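Local coordinates for envelopment polyprotein (Bovine Schmallenberg virus BH80/Germany/2011, PDB 7A56) that probably drives fusion of the viral and host membranes during entry, as a class II fusion glycoprotein seen here in its trimeric postfusion conformation, at residues Pro280-Val285 / Val294-Cys299. Sequence-based numbering, arbitrary orientation.
Sequences PKFDYV and VILRRC
Phe-282 packs against Val-294 and Leu-296 in a two-stranded antiparallel beta hairpin, far from the centre of this elongated class II fusion protein. Asp-283 and Ile-295 form a hydrogen-bonded pair. Asp-283 N donates to Ile-295 O (2.9 Å), and Ile-295 N donates to Asp-283 O (2.8 Å). At Arg-297 the chain turns a corner. There Lys-281 faces two residues: its O accepts Arg-297 N and its N donates to Arg-298 O, which resembles a beta bulge. Arg-298 N is buried without a partner.

The Lys-281 side chain runs over this corner. CB lies 4.0 Å from Arg-297 CB. CG and CD then pass alongside Arg-298 CB, with CD at 3.9 Å from it. CE sits over one face of the Arg-298 guanidinium, toward its rim, 3.7 Å from NH1. The chain stays extended beyond CG, and NZ ends 4.0 Å from Arg-298 NH1. These like charges probably repel weakly. Arg-298 NH2 also has a weak, long ion pair with Asp-301.

Phe-282, Tyr-284, Val-294 and Leu-296 share one face of the hairpin. It rests on strands 98-134, 150-158 and 172-183. Just beyond the hairpin, Cys-299 is disulfide-bonded to Cys-179 of strand 172-183. Asp-283 and Ile-295 lie on the other face, toward the second subunit. Asp-283 OD1 forms a salt bridge with Arg-156 of that subunit. Arg-297 NH1 reaches Pro-140 O of the same subunit. With chi1 at 161°, Phe-282 swings its ring away from its own N. The ring thereby presents its edge to Val-294, with CE1 3.9 Å from CG1 of that valine.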
loop_
_atom_site.group_PDB
_atom_site.type_symbol
_atom_site.label_atom_id
_atom_site.label_comp_id
_atom_site.label_asym_id
_atom_site.label_seq_id
_atom_site.Cartn_x
_atom_site.Cartn_y
_atom_site.Cartn_z
ATOM N N PRO A 280 3.992 -37.270 -5.684
ATOM C CA PRO A 280 4.694 -38.121 -4.718
ATOM C C PRO A 280 5.919 -38.772 -5.321
ATOM O O PRO A 280 5.930 -39.144 -6.500
ATOM C CB PRO A 280 3.649 -39.169 -4.350
ATOM C CG PRO A 280 2.353 -38.369 -4.441
ATOM C CD PRO A 280 2.543 -37.536 -5.681
ATOM N N LYS A 281 6.945 -38.925 -4.491
ATOM C CA LYS A 281 8.127 -39.664 -4.900
ATOM C C LYS A 281 7.831 -41.115 -4.563
ATOM O O LYS A 281 8.075 -41.562 -3.441
ATOM C CB LYS A 281 9.363 -39.184 -4.165
ATOM C CG LYS A 281 9.847 -37.799 -4.589
ATOM C CD LYS A 281 11.109 -37.565 -3.788
ATOM C CE LYS A 281 12.052 -36.625 -4.477
ATOM N NZ LYS A 281 13.310 -36.511 -3.678
ATOM N N PHE A 282 7.330 -41.846 -5.563
ATOM C CA PHE A 282 6.775 -43.188 -5.403
ATOM C C PHE A 282 7.547 -44.168 -6.282
ATOM O O PHE A 282 7.734 -43.913 -7.482
ATOM C CB PHE A 282 5.294 -43.188 -5.847
ATOM C CG PHE A 282 4.742 -44.584 -6.163
ATOM C CD1 PHE A 282 4.743 -45.593 -5.195
ATOM C CD2 PHE A 282 4.171 -44.849 -7.400
ATOM C CE1 PHE A 282 4.216 -46.915 -5.501
ATOM C CE2 PHE A 282 3.644 -46.135 -7.700
ATOM C CZ PHE A 282 3.651 -47.139 -6.732
ATOM N N ASP A 283 7.976 -45.268 -5.694
ATOM C CA ASP A 283 8.543 -46.384 -6.458
ATOM C C ASP A 283 8.233 -47.639 -5.669
ATOM O O ASP A 283 7.543 -47.598 -4.642
ATOM C CB ASP A 283 10.070 -46.144 -6.703
ATOM C CG ASP A 283 10.575 -46.787 -8.003
ATOM O OD1 ASP A 283 9.962 -47.794 -8.424
ATOM O OD2 ASP A 283 11.607 -46.326 -8.564
ATOM N N TYR A 284 8.725 -48.786 -6.147
ATOM C CA TYR A 284 8.451 -50.002 -5.417
ATOM C C TYR A 284 9.575 -51.008 -5.669
ATOM O O TYR A 284 10.295 -50.929 -6.681
ATOM C CB TYR A 284 7.100 -50.609 -5.858
ATOM C CG TYR A 284 7.003 -51.024 -7.341
ATOM C CD1 TYR A 284 6.599 -50.102 -8.314
ATOM C CD2 TYR A 284 7.271 -52.326 -7.751
ATOM C CE1 TYR A 284 6.497 -50.449 -9.636
ATOM C CE2 TYR A 284 7.186 -52.684 -9.105
ATOM C CZ TYR A 284 6.787 -51.763 -10.020
ATOM O OH TYR A 284 6.701 -52.089 -11.339
ATOM N N VAL A 285 9.634 -52.010 -4.777
ATOM C CA VAL A 285 10.590 -53.129 -4.814
ATOM C C VAL A 285 9.812 -54.435 -4.986
ATOM O O VAL A 285 8.674 -54.567 -4.508
ATOM C CB VAL A 285 11.469 -53.134 -3.536
ATOM C CG1 VAL A 285 12.258 -54.326 -3.372
ATOM C CG2 VAL A 285 12.470 -51.916 -3.583
ATOM N N VAL A 294 6.018 -50.646 -1.278
ATOM C CA VAL A 294 5.893 -49.273 -1.740
ATOM C C VAL A 294 6.983 -48.444 -1.083
ATOM O O VAL A 294 7.161 -48.511 0.138
ATOM C CB VAL A 294 4.494 -48.736 -1.403
ATOM C CG1 VAL A 294 4.397 -47.235 -1.603
ATOM C CG2 VAL A 294 3.449 -49.479 -2.275
ATOM N N ILE A 295 7.757 -47.712 -1.893
ATOM C CA ILE A 295 8.765 -46.791 -1.365
ATOM C C ILE A 295 8.238 -45.394 -1.610
ATOM O O ILE A 295 7.990 -45.013 -2.757
ATOM C CB ILE A 295 10.148 -46.997 -2.007
ATOM C CG1 ILE A 295 10.466 -48.509 -2.216
ATOM C CG2 ILE A 295 11.260 -46.192 -1.181
ATOM C CD1 ILE A 295 10.932 -49.216 -1.009
ATOM N N LEU A 296 7.962 -44.641 -0.532
ATOM C CA LEU A 296 7.331 -43.346 -0.645
ATOM C C LEU A 296 8.262 -42.362 0.070
ATOM O O LEU A 296 8.389 -42.418 1.294
ATOM C CB LEU A 296 5.937 -43.394 -0.025
ATOM C CG LEU A 296 4.929 -42.365 -0.479
ATOM C CD1 LEU A 296 4.616 -42.663 -1.953
ATOM C CD2 LEU A 296 3.710 -42.581 0.380
ATOM N N ARG A 297 8.997 -41.555 -0.701
ATOM C CA ARG A 297 9.996 -40.675 -0.100
ATOM C C ARG A 297 9.479 -39.260 0.069
ATOM O O ARG A 297 10.138 -38.455 0.745
ATOM C CB ARG A 297 11.276 -40.629 -0.939
ATOM C CG ARG A 297 12.048 -41.961 -1.000
ATOM C CD ARG A 297 12.938 -42.007 -2.278
ATOM N NE ARG A 297 13.589 -43.333 -2.340
ATOM C CZ ARG A 297 14.759 -43.664 -1.763
ATOM N NH1 ARG A 297 15.491 -42.766 -1.102
ATOM N NH2 ARG A 297 15.205 -44.916 -1.849
ATOM N N ARG A 298 8.344 -38.938 -0.537
ATOM C CA ARG A 298 7.744 -37.631 -0.330
ATOM C C ARG A 298 6.319 -37.739 -0.833
ATOM O O ARG A 298 6.061 -38.468 -1.781
ATOM C CB ARG A 298 8.509 -36.500 -1.054
ATOM C CG ARG A 298 8.143 -35.078 -0.584
ATOM C CD ARG A 298 9.077 -34.044 -1.213
ATOM N NE ARG A 298 8.768 -33.891 -2.628
ATOM C CZ ARG A 298 9.653 -33.565 -3.574
ATOM N NH1 ARG A 298 10.929 -33.343 -3.241
ATOM N NH2 ARG A 298 9.264 -33.512 -4.855
ATOM N N CYS A 299 5.392 -37.057 -0.158
ATOM C CA CYS A 299 4.020 -36.992 -0.656
ATOM C C CYS A 299 3.743 -35.630 -1.263
ATOM O O CYS A 299 3.827 -35.438 -2.493
ATOM C CB CYS A 299 3.005 -37.319 0.468
ATOM S SG CYS A 299 1.277 -37.355 -0.133
#